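Local coordinates for TbpB (Actinobacillus pleuropneumoniae, PDB 3HOL), which binds transferrin as a lipoprotein component of a bacterial transferrin receptor and probably helps the cell acquire iron from it, at residues S289-F294 and F359-R364; S279-D282 and S287-E290; F227-Q232 and D254-A259; G21-P26 and K249-D254. One frame throughout, in Å; residues are numbered along the deposited sequence.

Contact 1 (S289-F294 and F359-R364); sequences SELNNF and FLQGER
The side-chain amide of Gln-361 is gripped at both ends where it faces Leu-291, Asn-292 and Asn-293. Its OE1 accepts a 2.6 Å hydrogen bond from a water, and the same water donates, also at 2.6 Å, to the carbonyl O of Asn-292, so that two acceptors on different segments share one donor molecule. Its NE2 is bonded to the carbonyl oxygens of Val-299 and Ala-297, consistent with the nitrogen lying at that end. The chain is extended beyond CG (chi2 -162°), and this carries the amide across to the loop 291-294.

Asn-293 comes up beside it with the two amide planes turned 80° apart. ND2 of Asn-293 lies 3.4 Å from NE2 of Gln-361, a meeting of two donors, tolerated because each N-H group has backbone oxygens to donate to: NE2 as above, ND2 the carbonyl O of Asp-296. OD1 of Asn-293 accepts from Gly-295 N and from a second water at 2.9 Å, which makes only a weak bond to the carbonyl O of Gly-362.

Leu-291 supplies the apolar part. Its CD1 sits 3.7 Å from Gln-361 OE1, the two side chains crossing at about a right angle, and 4.1 Å from CB of Phe-359; Leu-300 packs on all three residues. Ala-278, in the strand 272-282 between the two segments of this handle domain, touches both Asn-293 and Gln-361. The two buried amides are held by waters and neighbouring backbone, which probably fixes their orientation.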
loop_
_atom_site.group_PDB
_atom_site.type_symbol
_atom_site.label_atom_id
_atom_site.label_comp_id
_atom_site.label_asym_id
_atom_site.label_seq_id
_atom_site.Cartn_x
_atom_site.Cartn_y
_atom_site.Cartn_z
ATOM N N SER A 289 -2.677 -15.191 1.164
ATOM C CA SER A 289 -3.066 -14.001 1.918
ATOM C C SER A 289 -2.563 -12.719 1.223
ATOM O O SER A 289 -1.595 -12.767 0.455
ATOM C CB SER A 289 -2.591 -14.074 3.374
ATOM O OG SER A 289 -1.188 -13.975 3.465
ATOM N N GLU A 290 -3.246 -11.607 1.488
ATOM C CA GLU A 290 -2.914 -10.316 0.898
ATOM C C GLU A 290 -1.714 -9.707 1.590
ATOM O O GLU A 290 -1.575 -9.817 2.808
ATOM C CB GLU A 290 -4.122 -9.375 1.027
ATOM C CG GLU A 290 -5.284 -9.764 0.178
ATOM C CD GLU A 290 -4.976 -9.766 -1.317
ATOM O OE1 GLU A 290 -4.131 -8.955 -1.835
ATOM O OE2 GLU A 290 -5.628 -10.572 -2.001
ATOM N N LEU A 291 -0.854 -9.054 0.820
ATOM C CA LEU A 291 0.228 -8.230 1.360
ATOM C C LEU A 291 -0.155 -6.770 1.275
ATOM O O LEU A 291 -0.785 -6.356 0.302
ATOM C CB LEU A 291 1.517 -8.416 0.533
ATOM C CG LEU A 291 2.205 -9.771 0.706
ATOM C CD1 LEU A 291 3.324 -9.948 -0.368
ATOM C CD2 LEU A 291 2.745 -9.999 2.156
ATOM N N ASN A 292 0.245 -5.968 2.263
ATOM C CA ASN A 292 0.084 -4.521 2.116
ATOM C C ASN A 292 1.016 -3.951 1.038
ATOM O O ASN A 292 2.244 -4.159 1.067
ATOM C CB ASN A 292 0.334 -3.826 3.455
ATOM C CG ASN A 292 -0.717 -4.170 4.468
ATOM O OD1 ASN A 292 -1.895 -4.382 4.121
ATOM N ND2 ASN A 292 -0.330 -4.178 5.736
ATOM N N ASN A 293 0.453 -3.219 0.090
ATOM C CA ASN A 293 1.302 -2.634 -0.955
ATOM C C ASN A 293 0.705 -1.308 -1.420
ATOM O O ASN A 293 -0.534 -1.186 -1.501
ATOM C CB ASN A 293 1.408 -3.597 -2.144
ATOM C CG ASN A 293 2.449 -3.140 -3.150
ATOM O OD1 ASN A 293 2.102 -2.400 -4.062
ATOM N ND2 ASN A 293 3.722 -3.483 -2.929
ATOM N N PHE A 294 1.558 -0.312 -1.705
ATOM C CA PHE A 294 1.031 0.993 -2.073
ATOM C C PHE A 294 1.157 1.311 -3.560
ATOM O O PHE A 294 0.791 2.388 -3.999
ATOM C CB PHE A 294 1.663 2.079 -1.200
ATOM C CG PHE A 294 1.524 1.826 0.265
ATOM C CD1 PHE A 294 0.279 1.916 0.871
ATOM C CD2 PHE A 294 2.653 1.532 1.039
ATOM C CE1 PHE A 294 0.142 1.712 2.258
ATOM C CE2 PHE A 294 2.548 1.321 2.414
ATOM C CZ PHE A 294 1.275 1.395 3.030
ATOM N N PHE A 359 5.701 -15.206 -3.002
ATOM C CA PHE A 359 5.018 -13.923 -3.121
ATOM C C PHE A 359 5.036 -13.461 -4.574
ATOM O O PHE A 359 5.953 -13.826 -5.356
ATOM C CB PHE A 359 5.649 -12.855 -2.193
ATOM C CG PHE A 359 7.039 -12.428 -2.606
ATOM C CD1 PHE A 359 7.233 -11.419 -3.545
ATOM C CD2 PHE A 359 8.171 -13.072 -2.066
ATOM C CE1 PHE A 359 8.530 -11.042 -3.940
ATOM C CE2 PHE A 359 9.479 -12.706 -2.458
ATOM C CZ PHE A 359 9.662 -11.704 -3.388
ATOM N N LEU A 360 4.021 -12.677 -4.928
ATOM C CA LEU A 360 4.000 -11.976 -6.212
ATOM C C LEU A 360 3.447 -10.579 -5.999
ATOM O O LEU A 360 2.404 -10.422 -5.353
ATOM C CB LEU A 360 3.139 -12.722 -7.245
ATOM C CG LEU A 360 3.255 -12.033 -8.623
ATOM C CD1 LEU A 360 3.566 -13.029 -9.723
ATOM C CD2 LEU A 360 1.998 -11.163 -8.972
ATOM N N GLN A 361 4.124 -9.583 -6.555
ATOM C CA GLN A 361 3.623 -8.217 -6.578
ATOM C C GLN A 361 3.719 -7.637 -7.988
ATOM O O GLN A 361 4.674 -7.892 -8.698
ATOM C CB GLN A 361 4.402 -7.338 -5.580
ATOM C CG GLN A 361 4.525 -7.974 -4.155
ATOM C CD GLN A 361 4.893 -6.915 -3.092
ATOM O OE1 GLN A 361 4.236 -6.811 -2.037
ATOM N NE2 GLN A 361 5.892 -6.094 -3.393
ATOM N N GLY A 362 2.733 -6.844 -8.390
ATOM C CA GLY A 362 2.772 -6.249 -9.717
ATOM C C GLY A 362 1.997 -4.936 -9.736
ATOM O O GLY A 362 1.056 -4.751 -8.944
ATOM N N GLU A 363 2.408 -4.044 -10.630
ATOM C CA GLU A 363 1.773 -2.736 -10.841
ATOM C C GLU A 363 1.013 -2.846 -12.152
ATOM O O GLU A 363 1.643 -2.784 -13.213
ATOM C CB GLU A 363 2.877 -1.657 -10.960
ATOM C CG GLU A 363 3.796 -1.617 -9.745
ATOM C CD GLU A 363 5.108 -0.858 -9.964
ATOM O OE1 GLU A 363 5.205 -0.045 -10.896
ATOM O OE2 GLU A 363 6.054 -1.094 -9.181
ATOM N N ARG A 364 -0.320 -3.029 -12.098
ATOM C CA ARG A 364 -1.091 -3.351 -13.322
ATOM C C ARG A 364 -0.966 -2.301 -14.377
ATOM O O ARG A 364 -1.003 -1.105 -14.074
ATOM C CB ARG A 364 -2.598 -3.451 -13.035
ATOM C CG ARG A 364 -3.018 -4.660 -12.280
ATOM C CD ARG A 364 -3.026 -5.936 -13.165
ATOM N NE ARG A 364 -3.449 -7.085 -12.345
ATOM C CZ ARG A 364 -4.616 -7.725 -12.451
ATOM N NH1 ARG A 364 -4.863 -8.738 -11.620
ATOM N NH2 ARG A 364 -5.529 -7.365 -13.364
HETATM O O HOH W 1 4.206 -5.623 0.222
HETATM O O HOH W 2 2.570 -2.864 -6.881
#

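Contact 2 (S279-D282 and S287-E290); sequences SKID and SISE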
loop_
_atom_site.group_PDB
_atom_site.type_symbol
_atom_site.label_atom_id
_atom_site.label_comp_id
_atom_site.label_asym_id
_atom_site.label_seq_id
_atom_site.Cartn_x
_atom_site.Cartn_y
_atom_site.Cartn_z
ATOM N N SER A 279 0.370 -10.595 -3.043
ATOM C CA SER A 279 -0.122 -11.693 -2.223
ATOM C C SER A 279 0.978 -12.676 -1.953
ATOM O O SER A 279 2.041 -12.629 -2.574
ATOM C CB SER A 279 -1.361 -12.382 -2.832
ATOM O OG SER A 279 -1.089 -12.793 -4.136
ATOM N N LYS A 280 0.704 -13.545 -0.992
ATOM C CA LYS A 280 1.654 -14.491 -0.471
ATOM C C LYS A 280 0.946 -15.838 -0.363
ATOM O O LYS A 280 -0.164 -15.918 0.166
ATOM C CB LYS A 280 2.149 -13.987 0.889
ATOM C CG LYS A 280 2.975 -14.988 1.716
ATOM C CD LYS A 280 3.641 -14.302 2.906
ATOM C CE LYS A 280 2.627 -13.870 3.960
ATOM N NZ LYS A 280 2.249 -15.064 4.781
ATOM N N ILE A 281 1.585 -16.879 -0.889
ATOM C CA ILE A 281 1.107 -18.254 -0.759
ATOM C C ILE A 281 1.955 -18.947 0.300
ATOM O O ILE A 281 3.170 -19.031 0.172
ATOM C CB ILE A 281 1.221 -19.051 -2.066
ATOM C CG1 ILE A 281 0.388 -18.408 -3.176
ATOM C CG2 ILE A 281 0.791 -20.558 -1.817
ATOM C CD1 ILE A 281 0.686 -18.928 -4.592
ATOM N N ASP A 282 1.315 -19.425 1.353
ATOM C CA ASP A 282 2.002 -20.148 2.424
ATOM C C ASP A 282 2.223 -21.612 1.974
ATOM O O ASP A 282 1.266 -22.307 1.670
ATOM C CB ASP A 282 1.144 -20.062 3.694
ATOM C CG ASP A 282 1.716 -20.833 4.835
ATOM O OD1 ASP A 282 2.139 -20.205 5.821
ATOM O OD2 ASP A 282 1.732 -22.077 4.757
ATOM N N SER A 287 -2.178 -21.949 1.289
ATOM C CA SER A 287 -3.223 -20.936 1.432
ATOM C C SER A 287 -2.662 -19.584 1.001
ATOM O O SER A 287 -1.452 -19.390 1.059
ATOM C CB SER A 287 -3.683 -20.881 2.883
ATOM O OG SER A 287 -2.575 -20.561 3.721
ATOM N N ILE A 288 -3.543 -18.660 0.575
ATOM C CA ILE A 288 -3.120 -17.342 0.032
ATOM C C ILE A 288 -3.515 -16.227 0.997
ATOM O O ILE A 288 -4.542 -16.342 1.638
ATOM C CB ILE A 288 -3.680 -17.118 -1.397
ATOM C CG1 ILE A 288 -2.944 -15.978 -2.122
ATOM C CG2 ILE A 288 -5.189 -16.860 -1.394
ATOM C CD1 ILE A 288 -2.812 -16.201 -3.625
ATOM N N SER A 289 -2.677 -15.191 1.164
ATOM C CA SER A 289 -3.066 -14.001 1.918
ATOM C C SER A 289 -2.563 -12.719 1.223
ATOM O O SER A 289 -1.595 -12.767 0.455
ATOM C CB SER A 289 -2.591 -14.074 3.374
ATOM O OG SER A 289 -1.188 -13.975 3.465
ATOM N N GLU A 290 -3.246 -11.607 1.488
ATOM C CA GLU A 290 -2.914 -10.316 0.898
ATOM C C GLU A 290 -1.714 -9.707 1.590
ATOM O O GLU A 290 -1.575 -9.817 2.808
ATOM C CB GLU A 290 -4.122 -9.375 1.027
ATOM C CG GLU A 290 -5.284 -9.764 0.178
ATOM C CD GLU A 290 -4.976 -9.766 -1.317
ATOM O OE1 GLU A 290 -4.131 -8.955 -1.835
ATOM O OE2 GLU A 290 -5.628 -10.572 -2.001
HETATM O O HOH W 3 -0.161 -16.566 2.752
#
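Lys-280 and Ser-289 form a hydrogen-bonded antiparallel pair: Lys-280 N donates to Ser-289 O at 2.8 Å and Ser-289 N returns a bond of the same length to Lys-280 O. Both are fairly straight, the second with 160° at the hydrogen. Two residues nearer the turn, Asp-282 N reaches Ser-287 O at 2.8 Å, nearly along the C=O axis, whereas the return bond from Ser-287 N to Asp-282 O is weak.

Above the pair, a water donates to Lys-280 O and is hydrogen-bonded at 2.9 Å to OG of Ser-289. Bends at chi3 and chi4 turn the end of the Lys-280 side chain, which rises from the sheet, so that NZ reaches the same water, though only by a weak bond. The water thus links one carbonyl to the polar ends of two cross-strand partners.

The other face is more apolar. CD1 of Ile-288 rests 3.9 Å from CG1 of Ile-281, the partner in the non-hydrogen-bonded pair, and equally far from OG of Ser-279, so this methyl bridges two residues of the facing strand. CG1 of Ile-288 stands anti to the backbone N (chi1 -164°), which directs the branch toward that strand. Gln-487 and His-489 of strand 483-492 lie against Ile-288, and Gln-487 also bonds Ser-279 OG, placing this face against the second barrel. Beyond the pairs, Asp-282 OD2 accepts from Thr-284 OG1 and Asn-285 N, tying the strand end to the turn. The whole is a classic antiparallel beta hairpin, with strand 287-290 the short arm, within the C-lobe handle domain.

Contact 3 (F227-Q232 and D254-A259); sequences FSADSQ and DKSLFA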
loop_
_atom_site.group_PDB
_atom_site.type_symbol
_atom_site.label_atom_id
_atom_site.label_comp_id
_atom_site.label_asym_id
_atom_site.label_seq_id
_atom_site.Cartn_x
_atom_site.Cartn_y
_atom_site.Cartn_z
ATOM N N PHE A 227 -4.666 28.913 10.703
ATOM C CA PHE A 227 -4.700 28.124 9.442
ATOM C C PHE A 227 -4.307 28.996 8.248
ATOM O O PHE A 227 -4.992 28.988 7.213
ATOM C CB PHE A 227 -6.133 27.572 9.224
ATOM C CG PHE A 227 -6.755 27.004 10.498
ATOM C CD1 PHE A 227 -6.337 25.783 10.990
ATOM C CD2 PHE A 227 -7.738 27.724 11.204
ATOM C CE1 PHE A 227 -6.867 25.250 12.173
ATOM C CE2 PHE A 227 -8.274 27.209 12.392
ATOM C CZ PHE A 227 -7.835 25.967 12.874
ATOM N N SER A 228 -3.215 29.749 8.404
ATOM C CA SER A 228 -2.889 30.773 7.393
ATOM C C SER A 228 -1.887 30.240 6.379
ATOM O O SER A 228 -1.719 30.831 5.310
ATOM C CB SER A 228 -2.355 32.067 8.043
ATOM O OG SER A 228 -1.079 31.852 8.675
ATOM N N ALA A 229 -1.213 29.153 6.729
ATOM C CA ALA A 229 -0.090 28.635 5.926
ATOM C C ALA A 229 -0.554 27.571 4.953
ATOM O O ALA A 229 -1.379 26.721 5.310
ATOM C CB ALA A 229 0.954 28.052 6.834
ATOM N N ASP A 230 -0.043 27.610 3.729
ATOM C CA ASP A 230 -0.297 26.525 2.782
ATOM C C ASP A 230 0.561 25.306 3.126
ATOM O O ASP A 230 1.520 25.393 3.925
ATOM C CB ASP A 230 0.077 26.959 1.349
ATOM C CG ASP A 230 -0.808 28.088 0.801
ATOM O OD1 ASP A 230 -1.980 28.207 1.143
ATOM O OD2 ASP A 230 -0.308 28.889 0.003
ATOM N N SER A 231 0.226 24.172 2.511
ATOM C CA SER A 231 1.036 22.942 2.581
ATOM C C SER A 231 1.252 22.349 1.194
ATOM O O SER A 231 0.289 22.174 0.435
ATOM C CB SER A 231 0.310 21.850 3.379
ATOM O OG SER A 231 1.116 20.677 3.434
ATOM N N GLN A 232 2.499 21.979 0.908
ATOM C CA GLN A 232 2.810 21.197 -0.287
ATOM C C GLN A 232 3.029 19.760 0.116
ATOM O O GLN A 232 3.609 18.983 -0.656
ATOM C CB GLN A 232 4.114 21.720 -0.954
ATOM C CG GLN A 232 4.093 23.155 -1.451
ATOM C CD GLN A 232 2.809 23.590 -2.186
ATOM O OE1 GLN A 232 2.169 24.583 -1.790
ATOM N NE2 GLN A 232 2.438 22.865 -3.264
ATOM N N ASP A 254 5.441 26.098 6.927
ATOM C CA ASP A 254 6.231 26.664 8.038
ATOM C C ASP A 254 6.141 25.808 9.314
ATOM O O ASP A 254 6.508 26.278 10.398
ATOM C CB ASP A 254 5.765 28.089 8.340
ATOM C CG ASP A 254 4.348 28.136 8.934
ATOM O OD1 ASP A 254 3.638 27.119 8.947
ATOM O OD2 ASP A 254 3.918 29.205 9.384
ATOM N N LYS A 255 5.690 24.556 9.201
ATOM C CA LYS A 255 5.613 23.644 10.371
ATOM C C LYS A 255 4.726 24.128 11.546
ATOM O O LYS A 255 4.909 23.692 12.675
ATOM C CB LYS A 255 7.004 23.253 10.890
ATOM C CG LYS A 255 7.960 22.692 9.822
ATOM C CD LYS A 255 9.289 22.339 10.451
ATOM C CE LYS A 255 10.097 21.429 9.523
ATOM N NZ LYS A 255 11.081 22.201 8.763
ATOM N N SER A 256 3.751 24.974 11.259
ATOM C CA SER A 256 2.855 25.535 12.295
ATOM C C SER A 256 1.547 24.734 12.487
ATOM O O SER A 256 0.743 25.073 13.348
ATOM C CB SER A 256 2.479 26.955 11.929
ATOM O OG SER A 256 1.728 26.940 10.727
ATOM N N LEU A 257 1.335 23.709 11.664
ATOM C CA LEU A 257 0.093 22.925 11.712
ATOM C C LEU A 257 0.299 21.548 11.116
ATOM O O LEU A 257 1.035 21.397 10.121
ATOM C CB LEU A 257 -1.045 23.679 11.021
ATOM C CG LEU A 257 -2.353 23.170 11.618
ATOM C CD1 LEU A 257 -3.109 24.210 12.462
ATOM C CD2 LEU A 257 -3.168 22.509 10.537
ATOM N N PHE A 258 -0.311 20.544 11.755
ATOM C CA PHE A 258 -0.352 19.164 11.267
ATOM C C PHE A 258 -1.807 18.790 11.239
ATOM O O PHE A 258 -2.465 18.814 12.267
ATOM C CB PHE A 258 0.427 18.273 12.244
ATOM C CG PHE A 258 0.438 16.789 11.922
ATOM C CD1 PHE A 258 1.471 16.228 11.147
ATOM C CD2 PHE A 258 -0.507 15.917 12.503
ATOM C CE1 PHE A 258 1.550 14.853 10.937
ATOM C CE2 PHE A 258 -0.460 14.540 12.276
ATOM C CZ PHE A 258 0.574 14.000 11.503
ATOM N N ALA A 259 -2.318 18.467 10.057
ATOM C CA ALA A 259 -3.718 18.150 9.887
ATOM C C ALA A 259 -3.880 16.700 9.442
ATOM O O ALA A 259 -3.056 16.179 8.719
ATOM C CB ALA A 259 -4.328 19.109 8.820
HETATM O O HOH W 4 -1.033 27.532 9.701
#
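Phe-227 and Leu-257 form the tightly packed half of this contact, at an end of the antiparallel beta barrel built by strands between 119 and 265. CD1 of Leu-257 approaches the Phe-227 ring obliquely, equally near CD1 and CE1 of the ring, at 3.9 Å from the former. Although the CB of Phe-227 points away from segment 254-259, the far end of the side chain returns to the leucine. CG of Leu-257 lies anti to the backbone N (chi1 -155°), and this sends its branched end toward the ring. Phe-128, which meets the Phe-227 ring edge-to-face and also touches Leu-257, and Tyr-196, which lies against both, complete an aromatic cluster from neighbouring strands.

The other half is looser and more polar. Here CB of Ala-229 points toward segment 254-259 and stands 3.5 Å from OD1 of the exposed Asp-254, a contact of methyl with carboxylate; the hydroxyl OG of Ser-256 is farther, at 4.1 Å from the same CB. No direct hydrogen bond joins the two segments. A water spans them instead, donating to Ser-256 OG at 3.0 Å while accepting only weakly from Ala-229 N, so the bridge between the segments on this side is a water with one weak bond.

The carboxylate is kept in place by its own segment, in an Asx turn. Ser-256 N reaches Asp-254 OD1 at 3.2 Å from above the carboxylate plane, 57° out of it, and Ser-256 OG donates to that oxygen at 2.6 Å, on the syn side and 22° out of the plane.

Contact 4 (G21-P26 and K249-D254); sequences GELMEP and KFVAND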
loop_
_atom_site.group_PDB
_atom_site.type_symbol
_atom_site.label_atom_id
_atom_site.label_comp_id
_atom_site.label_asym_id
_atom_site.label_seq_id
_atom_site.Cartn_x
_atom_site.Cartn_y
_atom_site.Cartn_z
ATOM N N GLY A 21 9.604 13.021 -1.582
ATOM C CA GLY A 21 10.050 13.896 -0.485
ATOM C C GLY A 21 9.901 13.214 0.870
ATOM O O GLY A 21 9.133 12.219 1.022
ATOM N N GLU A 22 10.643 13.716 1.861
ATOM C CA GLU A 22 10.627 13.145 3.229
ATOM C C GLU A 22 9.203 13.025 3.832
ATOM O O GLU A 22 8.943 12.113 4.595
ATOM C CB GLU A 22 11.595 13.896 4.180
ATOM C CG GLU A 22 11.120 15.315 4.666
ATOM C CD GLU A 22 12.170 16.068 5.530
ATOM O OE1 GLU A 22 13.323 15.596 5.645
ATOM O OE2 GLU A 22 11.848 17.143 6.094
ATOM N N LEU A 23 8.290 13.924 3.479
ATOM C CA LEU A 23 6.937 13.877 4.068
ATOM C C LEU A 23 5.971 13.102 3.178
ATOM O O LEU A 23 4.758 13.028 3.461
ATOM C CB LEU A 23 6.385 15.291 4.288
ATOM C CG LEU A 23 7.074 16.102 5.366
ATOM C CD1 LEU A 23 6.447 17.485 5.407
ATOM C CD2 LEU A 23 6.889 15.345 6.686
ATOM N N MET A 24 6.499 12.531 2.103
ATOM C CA MET A 24 5.634 12.048 1.040
ATOM C C MET A 24 5.642 10.514 0.881
ATOM O O MET A 24 5.086 9.994 -0.082
ATOM C CB MET A 24 5.972 12.765 -0.274
ATOM C CG MET A 24 5.928 14.326 -0.173
ATOM S SD MET A 24 4.319 14.867 0.494
ATOM C CE MET A 24 3.353 14.944 -0.983
ATOM N N GLU A 25 6.302 9.810 1.793
ATOM C CA GLU A 25 6.348 8.344 1.754
ATOM C C GLU A 25 4.997 7.770 2.196
ATOM O O GLU A 25 4.418 8.253 3.161
ATOM C CB GLU A 25 7.486 7.806 2.647
ATOM C CG GLU A 25 8.921 8.059 2.056
ATOM C CD GLU A 25 9.274 7.138 0.864
ATOM O OE1 GLU A 25 8.538 6.147 0.626
ATOM O OE2 GLU A 25 10.291 7.402 0.147
ATOM N N PRO A 26 4.488 6.727 1.492
ATOM C CA PRO A 26 3.244 6.097 1.891
ATOM C C PRO A 26 3.445 5.273 3.154
ATOM O O PRO A 26 4.544 4.749 3.390
ATOM C CB PRO A 26 2.904 5.205 0.678
ATOM C CG PRO A 26 4.260 4.845 0.139
ATOM C CD PRO A 26 4.990 6.173 0.230
ATOM N N LYS A 249 -2.909 13.175 5.551
ATOM C CA LYS A 249 -2.410 14.243 6.425
ATOM C C LYS A 249 -1.726 15.303 5.589
ATOM O O LYS A 249 -1.378 15.070 4.413
ATOM C CB LYS A 249 -1.402 13.685 7.469
ATOM C CG LYS A 249 0.022 13.475 6.885
ATOM C CD LYS A 249 0.946 12.752 7.895
ATOM C CE LYS A 249 2.432 12.820 7.491
ATOM N NZ LYS A 249 2.622 12.248 6.092
ATOM N N PHE A 250 -1.529 16.467 6.188
ATOM C CA PHE A 250 -0.579 17.387 5.621
ATOM C C PHE A 250 0.125 18.169 6.718
ATOM O O PHE A 250 -0.360 18.251 7.879
ATOM C CB PHE A 250 -1.195 18.339 4.577
ATOM C CG PHE A 250 -2.177 19.338 5.136
ATOM C CD1 PHE A 250 -1.736 20.473 5.772
ATOM C CD2 PHE A 250 -3.555 19.158 4.945
ATOM C CE1 PHE A 250 -2.642 21.434 6.265
ATOM C CE2 PHE A 250 -4.496 20.125 5.417
ATOM C CZ PHE A 250 -4.024 21.262 6.100
ATOM N N VAL A 251 1.251 18.762 6.340
ATOM C CA VAL A 251 1.986 19.643 7.275
ATOM C C VAL A 251 2.140 21.038 6.667
ATOM O O VAL A 251 2.561 21.164 5.502
ATOM C CB VAL A 251 3.366 19.060 7.634
ATOM C CG1 VAL A 251 4.027 19.827 8.855
ATOM C CG2 VAL A 251 3.281 17.561 7.879
ATOM N N ALA A 252 1.813 22.085 7.435
ATOM C CA ALA A 252 2.009 23.466 6.953
ATOM C C ALA A 252 3.488 23.653 6.526
ATOM O O ALA A 252 4.401 23.086 7.170
ATOM C CB ALA A 252 1.626 24.469 8.067
ATOM N N ASN A 253 3.718 24.428 5.465
ATOM C CA ASN A 253 5.062 24.642 4.959
ATOM C C ASN A 253 5.992 25.318 5.997
ATOM O O ASN A 253 7.168 25.059 5.988
ATOM C CB ASN A 253 5.052 25.401 3.634
ATOM C CG ASN A 253 4.395 24.625 2.532
ATOM O OD1 ASN A 253 4.327 23.373 2.538
ATOM N ND2 ASN A 253 3.885 25.366 1.559
ATOM N N ASP A 254 5.441 26.098 6.927
ATOM C CA ASP A 254 6.231 26.664 8.038
ATOM C C ASP A 254 6.141 25.808 9.314
ATOM O O ASP A 254 6.508 26.278 10.398
ATOM C CB ASP A 254 5.765 28.089 8.340
ATOM C CG ASP A 254 4.348 28.136 8.934
ATOM O OD1 ASP A 254 3.638 27.119 8.947
ATOM O OD2 ASP A 254 3.918 29.205 9.384
HETATM O O HOH W 5 5.383 11.700 6.577
HETATM O O HOH W 6 2.658 14.492 4.612
#
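Leu-23 meets Val-251, joining the chain ahead of strand 29-33 to the antiparallel beta barrel that includes strand 245-251. Leu-23 is the third residue of a type I beta turn closed by the bond from Met-24 N to Gly-21 O, at 2.9 Å. From this turn its CB points toward the barrel strand, and its CG, anti to the carbonyl carbon (chi1 -69°), brings CD1 within 4.0 Å of CG2 of Val-251. The side chains cross at about a right angle, and CD1 of Leu-23 also lies 4.1 Å from CB of Val-251. Ser-233 on strand 231-239 also touches Leu-23, while Phe-258 and Ile-49 touch Val-251; the leucine therefore touches two neighbouring barrel strands, 231-239 and 245-251.

Lys-249, two residues before Val-251, supplies the polar part. Its chain runs extended until a bend at chi4 (-56°) turns the ammonium group toward the turn, where NZ makes a weak direct bond to the carbonyl O of Leu-23. Tyr-30 adds a cation-pi contact to the same lysine, so the first strand after the loop helps hold the charge. The buried ammonium group is thus served by an aromatic ring and solvent as well as by the carbonyl.

Two waters reinforce the link between the ammonium and the carbonyl. One accepts from NZ of Lys-249 at 2.9 Å but donates only weakly to O of Leu-23. The other makes the stronger bridge, accepting from NZ of Lys-249 at 2.7 Å and donating to O of Leu-23 at 2.8 Å.

How the contacts relate
The contacts fall into two pairs. Contacts 1 and 2 have centres about 10 Å apart and share Ser-289 and Glu-290; strand 272-282 lies between strands 287-290 and 356-363 in one sheet. Contacts 3 and 4, also about 10 Å apart by centres, share Asp-254 and involve the first barrel, where strands 231-239, 245-251 and 257-265 follow in sequence and which segment 21-26 meets from outside its strands. Contacts 2 and 3, with centres about 41 Å apart, lie on opposite sides of the chain's centre; contacts 3 and 4 both close before contacts 1 and 2 open. Phe-294 of contact 1 packs on Pro-26 of contact 4, so the early loop touches both barrel and C-lobe handle domain.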